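Local coordinates for flocculation protein FLO11 (Saccharomyces cerevisiae, PDB 4UYT), which mediates homotypic cell-cell adhesion of yeast during flocculation, here through its N-terminal Flo11 domain, and supports invasive growth, pseudohyphae and biofilm formation, at residues Ile11-Pro16 / Asp162-Tyr167; Gln43-Gln48 / Asn169-Asn174; Thr73-Thr78 / Glu102-Gln107; Met116-Ile121 / Leu146-Asn151. All blocks are in the same frame, centred on the assembly; numbering follows the deposited sequence. Where two conformers were deposited one is given.

Contact 1. Residues Ile11-Pro16 / Asp162-Tyr167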
loop_
_atom_site.group_PDB
_atom_site.type_symbol
_atom_site.label_atom_id
_atom_site.label_comp_id
_atom_site.label_asym_id
_atom_site.label_seq_id
_atom_site.Cartn_x
_atom_site.Cartn_y
_atom_site.Cartn_z
ATOM N N ILE A 11 13.989 1.913 -6.683
ATOM C CA ILE A 11 12.792 1.259 -6.224
ATOM C C ILE A 11 12.003 0.974 -7.488
ATOM O O ILE A 11 11.635 1.897 -8.207
ATOM C CB ILE A 11 11.998 2.154 -5.256
ATOM C CG1 ILE A 11 12.854 2.540 -4.047
ATOM C CG2 ILE A 11 10.728 1.461 -4.839
ATOM C CD1 ILE A 11 12.279 3.692 -3.269
ATOM N N VAL A 12 11.764 -0.293 -7.777
ATOM C CA VAL A 12 11.249 -0.691 -9.090
ATOM C C VAL A 12 9.835 -1.243 -8.986
ATOM O O VAL A 12 9.578 -2.180 -8.232
ATOM C CB VAL A 12 12.177 -1.715 -9.730
ATOM C CG1 VAL A 12 11.718 -2.052 -11.135
ATOM C CG2 VAL A 12 13.600 -1.185 -9.743
ATOM N N ASN A 13 8.933 -0.677 -9.794
ATOM C CA ASN A 13 7.624 -1.261 -10.024
ATOM C C ASN A 13 7.835 -2.539 -10.799
ATOM O O ASN A 13 8.370 -2.513 -11.906
ATOM C CB ASN A 13 6.793 -0.245 -10.774
ATOM C CG ASN A 13 5.435 -0.760 -11.209
ATOM O OD1 ASN A 13 5.232 -1.945 -11.439
ATOM N ND2 ASN A 13 4.492 0.148 -11.343
ATOM N N GLY A 14 7.451 -3.671 -10.200
ATOM C CA GLY A 14 7.754 -4.967 -10.773
ATOM C C GLY A 14 6.844 -5.448 -11.878
ATOM O O GLY A 14 7.092 -6.507 -12.420
ATOM N N CYS A 15 5.814 -4.684 -12.225
ATOM C CA CYS A 15 4.854 -5.124 -13.230
ATOM C C CYS A 15 4.025 -3.971 -13.785
ATOM O O CYS A 15 2.802 -3.983 -13.676
ATOM C CB CYS A 15 3.942 -6.241 -12.689
ATOM S SG CYS A 15 3.209 -5.886 -11.084
ATOM N N PRO A 16 4.696 -2.966 -14.360
ATOM C CA PRO A 16 3.999 -1.754 -14.763
ATOM C C PRO A 16 3.087 -1.914 -15.957
ATOM O O PRO A 16 2.321 -1.004 -16.257
ATOM C CB PRO A 16 5.134 -0.808 -15.107
ATOM C CG PRO A 16 6.228 -1.708 -15.576
ATOM C CD PRO A 16 6.144 -2.855 -14.599
ATOM N N ASP A 162 -4.732 -4.802 -6.997
ATOM C CA ASP A 162 -5.069 -3.428 -7.273
ATOM C C ASP A 162 -3.884 -2.500 -7.464
ATOM O O ASP A 162 -4.034 -1.422 -8.060
ATOM C CB ASP A 162 -5.958 -2.939 -6.141
ATOM C CG ASP A 162 -7.121 -3.884 -5.936
ATOM O OD1 ASP A 162 -7.978 -3.956 -6.854
ATOM O OD2 ASP A 162 -7.095 -4.610 -4.922
ATOM N N PHE A 163 -2.735 -2.918 -6.940
ATOM C CA PHE A 163 -1.538 -2.117 -6.971
ATOM C C PHE A 163 -0.368 -3.009 -7.357
ATOM O O PHE A 163 -0.379 -4.184 -7.004
ATOM C CB PHE A 163 -1.190 -1.592 -5.571
ATOM C CG PHE A 163 -2.233 -0.744 -4.900
ATOM C CD1 PHE A 163 -2.788 0.346 -5.546
ATOM C CD2 PHE A 163 -2.549 -0.971 -3.573
ATOM C CE1 PHE A 163 -3.645 1.176 -4.849
ATOM C CE2 PHE A 163 -3.385 -0.136 -2.886
ATOM C CZ PHE A 163 -3.954 0.920 -3.534
ATOM N N PRO A 164 0.633 -2.463 -8.039
ATOM C CA PRO A 164 1.813 -3.251 -8.342
ATOM C C PRO A 164 2.567 -3.694 -7.106
ATOM O O PRO A 164 2.520 -3.087 -6.041
ATOM C CB PRO A 164 2.690 -2.282 -9.178
ATOM C CG PRO A 164 2.166 -0.913 -8.910
ATOM C CD PRO A 164 0.745 -1.069 -8.516
ATOM N N GLY A 165 3.272 -4.803 -7.263
ATOM C CA GLY A 165 4.400 -5.095 -6.393
ATOM C C GLY A 165 5.643 -4.311 -6.780
ATOM O O GLY A 165 5.724 -3.738 -7.890
ATOM N N PHE A 166 6.611 -4.260 -5.866
ATOM C CA PHE A 166 7.837 -3.490 -6.003
ATOM C C PHE A 166 8.996 -4.324 -5.546
ATOM O O PHE A 166 8.842 -5.241 -4.721
ATOM C CB PHE A 166 7.778 -2.210 -5.164
ATOM C CG PHE A 166 6.816 -1.212 -5.703
ATOM C CD1 PHE A 166 5.457 -1.305 -5.422
ATOM C CD2 PHE A 166 7.268 -0.146 -6.500
ATOM C CE1 PHE A 166 4.578 -0.388 -5.973
ATOM C CE2 PHE A 166 6.371 0.777 -7.029
ATOM C CZ PHE A 166 5.044 0.651 -6.749
ATOM N N TYR A 167 10.188 -3.961 -6.006
ATOM C CA TYR A 167 11.405 -4.604 -5.520
ATOM C C TYR A 167 12.520 -3.576 -5.427
ATOM O O TYR A 167 12.444 -2.462 -5.947
ATOM C CB TYR A 167 11.761 -5.796 -6.410
ATOM C CG TYR A 167 12.175 -5.494 -7.840
ATOM C CD1 TYR A 167 13.443 -5.018 -8.123
ATOM C CD2 TYR A 167 11.360 -5.826 -8.904
ATOM C CE1 TYR A 167 13.895 -4.832 -9.395
ATOM C CE2 TYR A 167 11.805 -5.649 -10.226
ATOM C CZ TYR A 167 13.087 -5.134 -10.444
ATOM O OH TYR A 167 13.604 -4.938 -11.709
#
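V12 lies against one face of the Y167 ring. V12 CB is 3.7 Å from the ring centroid, a CH-pi contact set off toward the rim. V12 CG1 reaches the phenol end, 3.4 Å from Y167 CZ. The ring gets there because Y167 CG stands between its own backbone N and carbonyl carbon (chi1 67°), which swings the ring back over the strand partner. On the sheet face of N13 and F166, N13 CA and I11 CG2 approach the F166 ring obliquely. There N13 also lays its amide across P164, with N13 OD1 3.4 Å from P164 CB.

The backbones hold these side chains in place. V12 and Y167 form an antiparallel hydrogen-bonded pair, and V12 N to Y167 O measures 2.9 Å. N13 and F166 are the next, non-hydrogen-bonded pair. G14 N then donates to G165 O at 2.9 Å. N13 OD1 accepts from C15 N at 2.9 Å, which turns the chain. C15 SG rests near P164 and is tied to C150 by a disulfide. L34 and V36 of strand 32-43 touch F166. The arrangement is a short edge strand, 12-13, paired with strand 166-169 in a three-stranded antiparallel sheet and closed by an Asx turn.

Contact 2. Residues Gln43-Gln48 / Asn169-Asn174; sequences QDNTYQ and NIDCDN. With NA (sodium ion), chain G.
Y47 reaches across to the 169-174 loop with its phenol oxygen. D171 N donates to Y47 OH at 2.8 Å with an N-H...O angle of 164°. The donor lies in the plane of the ring, at its edge. I170 CA sits close by, 3.5 Å from Y47 OH. C172 SG also meets the ring edge, 4.1 Å from Y47 CE2, as a sulfur-aromatic contact. Y47 CG lies anti to the carbonyl carbon (chi1 -57°), and the ring extends from strand 46-55 toward the loop. W168 meets this ring edge-to-face, and W41 meets it at an intermediate tilt. C172 is fixed further by its disulfide to C8.

The other side is loose and wet. D44 O and D171 OD1 stand 3.5 Å apart. One water lies between D171 OD1 (2.6 Å) and N45 OD1 (2.7 Å) and can donate to both, though other acceptors compete for its protons. Beyond Y47, the backbone of Q48 reaches a sodium ion. Q48 O binds the ion at 2.9 Å, S38 OG completes the protein part of the site, and a bound water bridges the ion to Q48 OE1.

The phenol oxygen of the buried Y47 thus accepts a loop N-H, while water bridges D171 to N45. This chemistry is consistent with a loop tied to strand 46-55 by one direct hydrogen bond, held separately by the C8 disulfide, with a hydrated outer rim.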
loop_
_atom_site.group_PDB
_atom_site.type_symbol
_atom_site.label_atom_id
_atom_site.label_comp_id
_atom_site.label_asym_id
_atom_site.label_seq_id
_atom_site.Cartn_x
_atom_site.Cartn_y
_atom_site.Cartn_z
ATOM N N GLN A 43 18.136 -3.342 9.330
ATOM C CA GLN A 43 19.091 -4.395 9.649
ATOM C C GLN A 43 18.396 -5.709 9.265
ATOM O O GLN A 43 17.223 -5.716 8.891
ATOM C CB GLN A 43 19.538 -4.402 11.102
ATOM C CG GLN A 43 18.401 -4.616 12.082
ATOM C CD GLN A 43 18.886 -4.762 13.497
ATOM O OE1 GLN A 43 19.457 -3.847 14.047
ATOM N NE2 GLN A 43 18.686 -5.931 14.096
ATOM N N ASP A 44 19.098 -6.826 9.381
ATOM C CA ASP A 44 18.505 -8.115 9.060
ATOM C C ASP A 44 17.939 -8.039 7.643
ATOM O O ASP A 44 18.657 -7.591 6.727
ATOM C CB ASP A 44 17.469 -8.526 10.131
ATOM C CG ASP A 44 18.050 -8.579 11.546
ATOM O OD1 ASP A 44 19.209 -9.019 11.709
ATOM O OD2 ASP A 44 17.353 -8.158 12.487
ATOM N N ASN A 45 16.708 -8.481 7.469
ATOM C CA ASN A 45 16.003 -8.263 6.170
ATOM C C ASN A 45 14.826 -7.323 6.327
ATOM O O ASN A 45 13.812 -7.439 5.624
ATOM C CB ASN A 45 15.562 -9.590 5.520
ATOM C CG ASN A 45 16.763 -10.358 5.070
ATOM O OD1 ASN A 45 17.482 -9.898 4.183
ATOM N ND2 ASN A 45 17.000 -11.506 5.647
ATOM N N THR A 46 14.995 -6.383 7.249
ATOM C CA THR A 46 13.969 -5.441 7.619
ATOM C C THR A 46 14.234 -4.101 6.934
ATOM O O THR A 46 15.355 -3.564 7.013
ATOM C CB THR A 46 13.965 -5.251 9.127
ATOM O OG1 THR A 46 13.810 -6.535 9.738
ATOM C CG2 THR A 46 12.844 -4.356 9.557
ATOM N N TYR A 47 13.189 -3.570 6.289
ATOM C CA TYR A 47 13.266 -2.289 5.570
ATOM C C TYR A 47 12.138 -1.415 6.042
ATOM O O TYR A 47 11.018 -1.874 6.250
ATOM C CB TYR A 47 13.115 -2.504 4.044
ATOM C CG TYR A 47 14.138 -3.439 3.492
ATOM C CD1 TYR A 47 13.988 -4.815 3.578
ATOM C CD2 TYR A 47 15.279 -2.946 2.868
ATOM C CE1 TYR A 47 14.937 -5.653 3.101
ATOM C CE2 TYR A 47 16.231 -3.799 2.360
ATOM C CZ TYR A 47 16.056 -5.165 2.486
ATOM O OH TYR A 47 17.001 -5.995 1.975
ATOM N N GLN A 48 12.463 -0.129 6.166
ATOM C CA GLN A 48 11.477 0.896 6.424
ATOM C C GLN A 48 11.086 1.497 5.085
ATOM O O GLN A 48 11.939 2.017 4.364
ATOM C CB GLN A 48 12.058 1.956 7.350
ATOM C CG GLN A 48 11.038 2.992 7.753
ATOM C CD GLN A 48 11.544 3.887 8.832
ATOM O OE1 GLN A 48 12.465 4.646 8.617
ATOM N NE2 GLN A 48 10.952 3.800 10.010
ATOM N N ASN A 169 17.030 -3.215 -3.862
ATOM C CA ASN A 169 18.278 -3.899 -3.569
ATOM C C ASN A 169 18.317 -4.485 -2.141
ATOM O O ASN A 169 17.992 -3.806 -1.168
ATOM C CB ASN A 169 19.477 -2.997 -3.765
ATOM C CG ASN A 169 19.885 -2.883 -5.226
ATOM O OD1 ASN A 169 19.049 -2.912 -6.135
ATOM N ND2 ASN A 169 21.168 -2.729 -5.462
ATOM N N ILE A 170 18.815 -5.698 -2.052
ATOM C CA ILE A 170 19.082 -6.355 -0.771
ATOM C C ILE A 170 20.014 -5.472 0.053
ATOM O O ILE A 170 21.057 -5.004 -0.436
ATOM C CB ILE A 170 19.687 -7.746 -1.004
ATOM C CG1 ILE A 170 18.677 -8.673 -1.689
ATOM C CG2 ILE A 170 20.175 -8.364 0.307
ATOM C CD1 ILE A 170 19.301 -9.899 -2.323
ATOM N N ASP A 171 19.623 -5.241 1.299
ATOM C CA ASP A 171 20.339 -4.418 2.278
ATOM C C ASP A 171 20.538 -2.978 1.777
ATOM O O ASP A 171 21.333 -2.217 2.344
ATOM C CB ASP A 171 21.663 -5.048 2.678
ATOM C CG ASP A 171 21.500 -6.447 3.234
ATOM O OD1 ASP A 171 20.387 -6.745 3.752
ATOM O OD2 ASP A 171 22.449 -7.249 3.134
ATOM N N CYS A 172 19.787 -2.590 0.728
ATOM C CA CYS A 172 20.024 -1.312 0.074
ATOM C C CYS A 172 21.487 -1.073 -0.275
ATOM O O CYS A 172 21.958 0.055 -0.278
ATOM C CB CYS A 172 19.406 -0.151 0.785
ATOM S SG CYS A 172 17.580 -0.294 0.832
ATOM N N ASP A 173 22.195 -2.148 -0.602
ATOM C CA ASP A 173 23.541 -2.022 -1.097
ATOM C C ASP A 173 23.465 -1.627 -2.568
ATOM O O ASP A 173 23.206 -2.445 -3.453
ATOM C CB ASP A 173 24.286 -3.324 -0.946
ATOM C CG ASP A 173 25.690 -3.264 -1.461
ATOM O OD1 ASP A 173 26.054 -2.288 -2.140
ATOM O OD2 ASP A 173 26.484 -4.184 -1.111
ATOM N N ASN A 174 23.638 -0.340 -2.828
ATOM C CA ASN A 174 23.425 0.198 -4.173
ATOM C C ASN A 174 24.541 -0.150 -5.146
ATOM O O ASN A 174 24.420 0.117 -6.335
ATOM C CB ASN A 174 23.248 1.698 -4.091
ATOM C CG ASN A 174 22.022 2.081 -3.304
ATOM O OD1 ASN A 174 22.120 2.731 -2.230
ATOM N ND2 ASN A 174 20.896 1.650 -3.754
HETATM NA NA NA G . 11.503 4.806 3.999
HETATM O O HOH W 1 20.120 -9.257 4.336
HETATM O O HOH W 2 12.399 5.841 5.979
#

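Contact 3. Residues Thr73-Thr78 / Glu102-Gln107; sequences TGPKGT and EVYATQ. With ACT (acetate ion), chain H.
The loop 73-78, which connects strands 64-70 and 79-83, lies along the end of strand 96-104, an outermost strand of the four-stranded sheet. The one direct hydrogen bond across the two segments runs from Y104 N to T73 O, 2.9 Å long with an N-H...O angle of 167°. V103 CA adds a CA-H...O contact to the same oxygen. G74 lies over one face of the Y104 ring. G74 CA is 3.5 Å from the ring centroid, a CH-pi contact, and G74 C is 3.4 Å from Y104 CE2. Without a side chain, G74 can come this close to E102 O and V103 CA.

P75 continues along the phenol end. P75 CD is 3.6 Å from Y104 CE1, and P75 CA is 3.3 Å from Y104 OH. E102, two residues back on the strand, crosses P75 at about a right angle. Y104 CG is anti to its carbonyl carbon (chi1 -52°), which leans the ring back so that one face meets G74 and its phenol end meets P75. The contact thus joins a connecting loop of one sheet to the edge strand of another. P117 backs it by touching T73, V103 and A105.

A water extends the link beyond P75. It accepts from K76 N and donates to E102 O at 2.7 Å. Further out is an acetate ion, probably from the crystallisation liquor. Acetate O accepts from G77 N at 2.9 Å and acetate OXT from T78 N at 3.1 Å.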
loop_
_atom_site.group_PDB
_atom_site.type_symbol
_atom_site.label_atom_id
_atom_site.label_comp_id
_atom_site.label_asym_id
_atom_site.label_seq_id
_atom_site.Cartn_x
_atom_site.Cartn_y
_atom_site.Cartn_z
ATOM N N THR A 73 3.964 -8.504 6.259
ATOM C CA THR A 73 5.039 -9.354 6.716
ATOM C C THR A 73 6.120 -8.420 7.237
ATOM O O THR A 73 6.831 -7.788 6.455
ATOM C CB THR A 73 5.565 -10.233 5.578
ATOM O OG1 THR A 73 4.495 -11.051 5.086
ATOM C CG2 THR A 73 6.718 -11.079 6.043
ATOM N N GLY A 74 6.209 -8.283 8.549
ATOM C CA GLY A 74 7.070 -7.285 9.182
ATOM C C GLY A 74 6.861 -7.342 10.695
ATOM O O GLY A 74 6.138 -8.198 11.194
ATOM N N PRO A 75 7.472 -6.422 11.425
ATOM C CA PRO A 75 7.369 -6.434 12.875
ATOM C C PRO A 75 5.950 -6.277 13.361
ATOM O O PRO A 75 5.610 -6.798 14.411
ATOM C CB PRO A 75 8.287 -5.277 13.322
ATOM C CG PRO A 75 9.236 -5.071 12.163
ATOM C CD PRO A 75 8.445 -5.436 10.955
ATOM N N LYS A 76 5.137 -5.555 12.606
ATOM C CA LYS A 76 3.718 -5.396 12.879
ATOM C C LYS A 76 2.918 -5.896 11.667
ATOM O O LYS A 76 3.145 -5.467 10.533
ATOM C CB LYS A 76 3.404 -3.921 13.118
ATOM C CG LYS A 76 4.083 -3.354 14.333
ATOM C CD LYS A 76 3.394 -3.756 15.615
ATOM C CE LYS A 76 1.973 -3.182 15.700
ATOM N NZ LYS A 76 1.364 -3.082 17.070
ATOM N N GLY A 77 1.974 -6.799 11.908
ATOM C CA GLY A 77 1.157 -7.315 10.837
ATOM C C GLY A 77 0.063 -6.384 10.349
ATOM O O GLY A 77 -0.426 -6.497 9.229
ATOM N N THR A 78 -0.333 -5.478 11.228
ATOM C CA THR A 78 -1.312 -4.459 10.955
ATOM C C THR A 78 -0.700 -3.101 11.288
ATOM O O THR A 78 -0.017 -2.927 12.314
ATOM C CB THR A 78 -2.587 -4.689 11.803
ATOM O OG1 THR A 78 -3.180 -5.926 11.414
ATOM C CG2 THR A 78 -3.609 -3.561 11.646
ATOM N N GLU A 102 7.555 -0.926 8.528
ATOM C CA GLU A 102 8.617 -1.880 8.270
ATOM C C GLU A 102 8.067 -3.191 7.676
ATOM O O GLU A 102 7.004 -3.686 8.043
ATOM C CB GLU A 102 9.424 -2.153 9.535
ATOM C CG GLU A 102 10.266 -0.960 9.933
ATOM C CD GLU A 102 11.014 -1.182 11.239
ATOM O OE1 GLU A 102 10.490 -1.800 12.174
ATOM O OE2 GLU A 102 12.127 -0.706 11.355
ATOM N N VAL A 103 8.876 -3.747 6.775
ATOM C CA VAL A 103 8.589 -5.023 6.158
ATOM C C VAL A 103 9.834 -5.886 6.233
ATOM O O VAL A 103 10.954 -5.380 6.257
ATOM C CB VAL A 103 8.136 -4.883 4.692
ATOM C CG1 VAL A 103 6.848 -4.084 4.607
ATOM C CG2 VAL A 103 9.225 -4.268 3.823
ATOM N N TYR A 104 9.616 -7.195 6.190
ATOM C CA TYR A 104 10.681 -8.139 5.973
ATOM C C TYR A 104 10.609 -8.558 4.505
ATOM O O TYR A 104 9.616 -9.139 4.059
ATOM C CB TYR A 104 10.512 -9.387 6.850
ATOM C CG TYR A 104 10.308 -9.155 8.321
ATOM C CD1 TYR A 104 11.055 -8.232 9.046
ATOM C CD2 TYR A 104 9.368 -9.931 9.015
ATOM C CE1 TYR A 104 10.881 -8.061 10.406
ATOM C CE2 TYR A 104 9.183 -9.755 10.372
ATOM C CZ TYR A 104 9.935 -8.831 11.067
ATOM O OH TYR A 104 9.725 -8.704 12.408
ATOM N N ALA A 105 11.634 -8.198 3.736
ATOM C CA ALA A 105 11.648 -8.471 2.271
ATOM C C ALA A 105 12.723 -9.474 2.010
ATOM O O ALA A 105 13.905 -9.176 2.220
ATOM C CB ALA A 105 11.883 -7.184 1.485
ATOM N N THR A 106 12.333 -10.667 1.610
ATOM C CA THR A 106 13.247 -11.766 1.493
ATOM C C THR A 106 13.152 -12.553 0.181
ATOM O O THR A 106 14.069 -13.291 -0.086
ATOM C CB THR A 106 13.105 -12.748 2.664
ATOM O OG1 THR A 106 11.785 -13.283 2.601
ATOM C CG2 THR A 106 13.365 -12.069 3.991
ATOM N N GLN A 107 12.080 -12.446 -0.601
ATOM C CA GLN A 107 11.964 -13.272 -1.804
ATOM C C GLN A 107 12.766 -12.636 -2.919
ATOM O O GLN A 107 12.511 -11.512 -3.320
ATOM C CB GLN A 107 10.496 -13.456 -2.210
ATOM C CG GLN A 107 9.649 -14.157 -1.155
ATOM C CD GLN A 107 10.336 -15.355 -0.549
ATOM O OE1 GLN A 107 10.750 -15.327 0.652
ATOM N NE2 GLN A 107 10.510 -16.403 -1.377
HETATM C C ACT H . 0.352 -6.709 15.100
HETATM O O ACT H . 1.400 -7.387 14.735
HETATM O OXT ACT H . -0.008 -5.787 14.282
HETATM C CH3 ACT H . -0.412 -7.047 16.329
HETATM O O HOH W 3 5.359 -3.907 10.176
#

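Contact 4. Residues Met116-Ile121 / Leu146-Asn151; sequences MPNFQI and LSTGCN
I121 and L146 form an antiparallel hydrogen-bonded pair, Q120 and S147 the next, non-hydrogen-bonded one, and T148 N to F119 O (3.0 Å) carries the pairing past the strand ends. The bonds of the I121-L146 pair are I121 N to L146 O, 2.8 Å, and L146 N to I121 O.

T148 is the central side chain. Its hydroxyl stands between the backbone N and carbonyl carbon (chi1 67°), which leaves the methyl CG2 anti to the carbonyl carbon, turned to the F119 ring. T148 OG1 accepts from F119 N at 3.1 Å and from N118 ND2 at 2.7 Å. The second bond is bent, with an angle of 141° at hydrogen, and the hydroxyl is tilted from the N118 amide plane. T148 CG2 sits over one face of the F119 ring, 3.9 Å from its centroid and offset toward the rim. M116 CE comes in at about a right angle, 3.7 Å from T148 OG1. F101 meets the F119 ring edge-to-face, and L34 and I69 also touch F119.

On the wetter side, N118 OD1 accepts from two waters. One takes the N-H of C150, and the other that of N151 ND2. A third water accepts from Q120 NE2 and lies 2.9 Å from T148 O, to which it can donate, with other acceptors competing. Q120 CG also packs on S147 CB.

The N118 amide is thus held from both ends, its NH2 by the threonine and its oxygen by water. Two donors grip the T148 hydroxyl within a largely apolar setting, so the chemistry probably fixes the rotation of both side chains where the regular pairing ends.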
loop_
_atom_site.group_PDB
_atom_site.type_symbol
_atom_site.label_atom_id
_atom_site.label_comp_id
_atom_site.label_asym_id
_atom_site.label_seq_id
_atom_site.Cartn_x
_atom_site.Cartn_y
_atom_site.Cartn_z
ATOM N N MET A 116 9.224 -6.602 -2.276
ATOM C CA MET A 116 8.342 -6.214 -1.202
ATOM C C MET A 116 7.357 -7.351 -0.900
ATOM O O MET A 116 6.741 -7.863 -1.827
ATOM C CB MET A 116 7.557 -5.001 -1.664
ATOM C CG MET A 116 6.647 -4.377 -0.629
ATOM S SD MET A 116 5.744 -2.988 -1.310
ATOM C CE MET A 116 4.439 -3.838 -2.183
ATOM N N PRO A 117 7.140 -7.714 0.371
ATOM C CA PRO A 117 6.059 -8.662 0.678
ATOM C C PRO A 117 4.738 -7.945 0.487
ATOM O O PRO A 117 4.608 -6.785 0.904
ATOM C CB PRO A 117 6.326 -9.020 2.157
ATOM C CG PRO A 117 6.995 -7.781 2.730
ATOM C CD PRO A 117 7.816 -7.211 1.585
ATOM N N ASN A 118 3.762 -8.600 -0.120
ATOM C CA ASN A 118 2.523 -7.937 -0.454
ATOM C C ASN A 118 1.641 -7.780 0.778
ATOM O O ASN A 118 1.716 -8.511 1.753
ATOM C CB ASN A 118 1.846 -8.684 -1.593
ATOM C CG ASN A 118 2.616 -8.541 -2.880
ATOM O OD1 ASN A 118 2.929 -9.562 -3.565
ATOM N ND2 ASN A 118 2.956 -7.352 -3.235
ATOM N N PHE A 119 0.765 -6.807 0.682
ATOM C CA PHE A 119 -0.114 -6.448 1.772
ATOM C C PHE A 119 -1.412 -5.924 1.168
ATOM O O PHE A 119 -1.555 -5.794 -0.046
ATOM C CB PHE A 119 0.562 -5.426 2.724
ATOM C CG PHE A 119 1.030 -4.164 2.031
ATOM C CD1 PHE A 119 0.170 -3.122 1.800
ATOM C CD2 PHE A 119 2.341 -4.024 1.612
ATOM C CE1 PHE A 119 0.595 -1.970 1.143
ATOM C CE2 PHE A 119 2.785 -2.879 0.969
ATOM C CZ PHE A 119 1.893 -1.856 0.749
ATOM N N GLN A 120 -2.353 -5.604 2.047
ATOM C CA GLN A 120 -3.604 -5.001 1.639
ATOM C C GLN A 120 -3.849 -3.761 2.450
ATOM O O GLN A 120 -3.327 -3.597 3.556
ATOM C CB GLN A 120 -4.774 -5.977 1.777
ATOM C CG GLN A 120 -4.540 -7.302 1.076
ATOM C CD GLN A 120 -3.694 -8.232 1.909
ATOM O OE1 GLN A 120 -3.964 -8.419 3.091
ATOM N NE2 GLN A 120 -2.643 -8.804 1.310
ATOM N N ILE A 121 -4.664 -2.884 1.881
ATOM C CA ILE A 121 -5.127 -1.707 2.573
ATOM C C ILE A 121 -6.646 -1.808 2.666
ATOM O O ILE A 121 -7.327 -1.909 1.632
ATOM C CB ILE A 121 -4.671 -0.407 1.888
ATOM C CG1 ILE A 121 -3.148 -0.406 1.675
ATOM C CG2 ILE A 121 -5.117 0.782 2.729
ATOM C CD1 ILE A 121 -2.610 0.870 1.071
ATOM N N LEU A 146 -7.729 -3.187 -0.903
ATOM C CA LEU A 146 -6.893 -3.049 -2.089
ATOM C C LEU A 146 -5.584 -3.754 -1.812
ATOM O O LEU A 146 -4.914 -3.490 -0.812
ATOM C CB LEU A 146 -6.632 -1.599 -2.415
ATOM C CG LEU A 146 -7.883 -0.787 -2.730
ATOM C CD1 LEU A 146 -7.491 0.636 -3.101
ATOM C CD2 LEU A 146 -8.750 -1.421 -3.811
ATOM N N SER A 147 -5.213 -4.636 -2.722
ATOM C CA SER A 147 -4.055 -5.473 -2.530
ATOM C C SER A 147 -2.904 -5.116 -3.465
ATOM O O SER A 147 -3.126 -4.668 -4.586
ATOM C CB SER A 147 -4.441 -6.919 -2.753
ATOM O OG SER A 147 -4.838 -7.088 -4.092
ATOM N N THR A 148 -1.677 -5.411 -3.024
ATOM C CA THR A 148 -0.512 -5.235 -3.871
ATOM C C THR A 148 -0.090 -6.572 -4.462
ATOM O O THR A 148 -0.302 -7.635 -3.876
ATOM C CB THR A 148 0.702 -4.647 -3.096
ATOM O OG1 THR A 148 1.185 -5.585 -2.123
ATOM C CG2 THR A 148 0.358 -3.385 -2.372
ATOM N N GLY A 149 0.619 -6.484 -5.580
ATOM C CA GLY A 149 1.390 -7.595 -6.052
ATOM C C GLY A 149 1.446 -7.733 -7.564
ATOM O O GLY A 149 0.581 -7.230 -8.302
ATOM N N CYS A 150 2.476 -8.445 -7.994
ATOM C CA CYS A 150 2.709 -8.761 -9.410
ATOM C C CYS A 150 2.455 -10.218 -9.753
ATOM O O CYS A 150 2.621 -10.589 -10.898
ATOM C CB CYS A 150 4.155 -8.415 -9.776
ATOM S SG CYS A 150 4.558 -6.668 -9.738
ATOM N N ASN A 151 2.047 -11.016 -8.782
ATOM C CA ASN A 151 1.930 -12.461 -8.890
ATOM C C ASN A 151 0.527 -12.998 -9.047
ATOM O O ASN A 151 0.315 -14.179 -8.848
ATOM C CB ASN A 151 2.557 -13.087 -7.610
ATOM C CG ASN A 151 2.036 -12.458 -6.275
ATOM O OD1 ASN A 151 1.430 -11.339 -6.230
ATOM N ND2 ASN A 151 2.336 -13.155 -5.158
HETATM O O HOH W 4 4.598 -8.978 -6.041
HETATM O O HOH W 5 1.706 -12.327 -2.706
HETATM O O HOH W 6 -1.782 -8.785 -1.652
#

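How the contacts relate
Contacts 1 and 4 are the most closely joined, with centres about 9 Å apart. The C15-C150 disulfide links them, and F166 O lies 2.8 Å from M116 N, a probable hydrogen bond. Contact 4 is nested within the loop closed by contact 1. Contacts 2 and 3, centres about 12 Å apart, meet on neighbouring strands 46-55 and 96-104, where Y47 N is 2.9 Å from V103 O. Contacts 3 and 4, centres about 12 Å apart, meet at P117, whose CG lies 3.2 Å from Y104 O. Contacts 1 and 2, centres about 17 Å apart, adjoin in sequence but do not otherwise touch. The sodium site at Q48 belongs to contact 2; the Y167 side chain is about 7 Å from a different sodium ion.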